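PDB 6SKX: oxidoreductase, putative from Neosartorya fumigata, which probably catalyses the NADPH-dependent reductive amination of carbonyl compounds, forming amines through reduction of an imine. Local coordinates for residues 53-58 and 76-81. Residues are numbered along the deposited sequence; the frame is centred on the assembly and turned at random.
Sequences DGINAS and AGALDH
In the Rossmann-type NADP-binding domain, I55 and N56 of helix 51-56 meet A78 and H81 of the loop that leads from helix 68-75 to strand 86-89. I55 makes the inner part of the contact with its two branches. CG2, held anti to the backbone N (CG1 at chi1 -62°), packs 3.8 Å from H81 CB and 3.6 Å from the carbonyl O of H81. CG1 is directed instead to A78, whose CB lies 4.5 Å away in a looser apolar contact. Further out, the carboxamide end of N56 reaches the CD2 corner of the H81 imidazole, the two planes standing 80° apart. The loop curls into a 3-10 turn at 79-81, where H81 N bonds to A78 O at 3.0 Å; the same carbonyl oxygen lies in the plane of the imidazole at its edge. V52, one turn earlier on the helix, also touches A78 and H81, while I55 also touches F7 of strand 3-7. K85 NZ, just before strand 86-89, hydrogen-bonds to I55 O and S58 O, and S5 OG to G54 O. The two segments thus meet through van der Waals packing, while K85 and S5 are among the groups that bind backbone carbonyls of 53-58.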
loop_
_atom_site.group_PDB
_atom_site.type_symbol
_atom_site.label_atom_id
_atom_site.label_comp_id
_atom_site.label_asym_id
_atom_site.label_seq_id
_atom_site.Cartn_x
_atom_site.Cartn_y
_atom_site.Cartn_z
ATOM N N ASP A 53 -42.295 7.403 10.166
ATOM C CA ASP A 53 -42.613 5.950 10.192
ATOM C C ASP A 53 -41.349 5.127 10.469
ATOM O O ASP A 53 -41.435 4.169 11.275
ATOM C CB ASP A 53 -43.287 5.517 8.895
ATOM C CG ASP A 53 -44.711 6.038 8.804
ATOM O OD1 ASP A 53 -45.146 6.699 9.765
ATOM O OD2 ASP A 53 -45.364 5.778 7.794
ATOM N N GLY A 54 -40.222 5.503 9.866
ATOM C CA GLY A 54 -38.936 4.791 9.999
ATOM C C GLY A 54 -38.436 4.868 11.429
ATOM O O GLY A 54 -38.014 3.833 11.956
ATOM N N ILE A 55 -38.530 6.053 12.043
ATOM C CA ILE A 55 -38.186 6.297 13.478
ATOM C C ILE A 55 -39.170 5.539 14.376
ATOM O O ILE A 55 -38.706 4.964 15.369
ATOM C CB ILE A 55 -38.167 7.805 13.811
ATOM C CG1 ILE A 55 -37.112 8.563 12.997
ATOM C CG2 ILE A 55 -37.981 8.015 15.311
ATOM C CD1 ILE A 55 -35.715 8.049 13.206
ATOM N N ASN A 56 -40.472 5.505 14.058
ATOM C CA ASN A 56 -41.444 4.778 14.920
ATOM C C ASN A 56 -41.402 3.255 14.704
ATOM O O ASN A 56 -41.955 2.578 15.567
ATOM C CB ASN A 56 -42.852 5.373 14.828
ATOM C CG ASN A 56 -42.939 6.703 15.557
ATOM O OD1 ASN A 56 -43.320 7.702 14.964
ATOM N ND2 ASN A 56 -42.485 6.760 16.804
ATOM N N ALA A 57 -40.756 2.754 13.655
ATOM C CA ALA A 57 -40.765 1.300 13.377
ATOM C C ALA A 57 -39.930 0.509 14.385
ATOM O O ALA A 57 -40.189 -0.672 14.522
ATOM C CB ALA A 57 -40.310 1.039 11.971
ATOM N N SER A 58 -38.970 1.149 15.044
ATOM C CA SER A 58 -38.106 0.433 16.010
ATOM C C SER A 58 -37.406 1.418 16.941
ATOM O O SER A 58 -37.322 2.573 16.599
ATOM C CB SER A 58 -37.079 -0.369 15.264
ATOM O OG SER A 58 -36.321 -1.157 16.145
ATOM N N ALA A 76 -35.020 15.814 9.294
ATOM C CA ALA A 76 -35.378 17.213 9.680
ATOM C C ALA A 76 -36.847 17.326 10.129
ATOM O O ALA A 76 -37.112 18.073 11.075
ATOM C CB ALA A 76 -35.097 18.167 8.544
ATOM N N GLY A 77 -37.770 16.596 9.499
ATOM C CA GLY A 77 -39.204 16.633 9.843
ATOM C C GLY A 77 -39.619 15.617 10.906
ATOM O O GLY A 77 -40.841 15.362 10.999
ATOM N N ALA A 78 -38.687 15.042 11.682
ATOM C CA ALA A 78 -38.983 13.916 12.601
ATOM C C ALA A 78 -38.221 14.019 13.928
ATOM O O ALA A 78 -38.281 13.049 14.700
ATOM C CB ALA A 78 -38.644 12.619 11.906
ATOM N N LEU A 79 -37.570 15.143 14.222
ATOM C CA LEU A 79 -36.757 15.300 15.456
ATOM C C LEU A 79 -37.617 15.048 16.704
ATOM O O LEU A 79 -37.054 14.554 17.691
ATOM C CB LEU A 79 -36.143 16.701 15.464
ATOM C CG LEU A 79 -35.243 17.025 14.274
ATOM C CD1 LEU A 79 -34.880 18.507 14.266
ATOM C CD2 LEU A 79 -33.993 16.154 14.289
ATOM N N ASP A 80 -38.926 15.339 16.660
ATOM C CA ASP A 80 -39.869 15.175 17.808
ATOM C C ASP A 80 -40.100 13.688 18.141
ATOM O O ASP A 80 -40.764 13.436 19.174
ATOM C CB ASP A 80 -41.255 15.789 17.523
ATOM C CG ASP A 80 -41.323 17.309 17.347
ATOM O OD1 ASP A 80 -40.374 18.019 17.759
ATOM O OD2 ASP A 80 -42.341 17.778 16.793
ATOM N N HIS A 81 -39.644 12.722 17.318
ATOM C CA HIS A 81 -39.962 11.286 17.545
ATOM C C HIS A 81 -38.770 10.530 18.133
ATOM O O HIS A 81 -38.950 9.335 18.463
ATOM C CB HIS A 81 -40.516 10.682 16.262
ATOM C CG HIS A 81 -41.843 11.250 15.883
ATOM N ND1 HIS A 81 -41.964 12.422 15.132
ATOM C CD2 HIS A 81 -43.103 10.823 16.143
ATOM C CE1 HIS A 81 -43.242 12.667 14.922
ATOM N NE2 HIS A 81 -43.963 11.697 15.530
#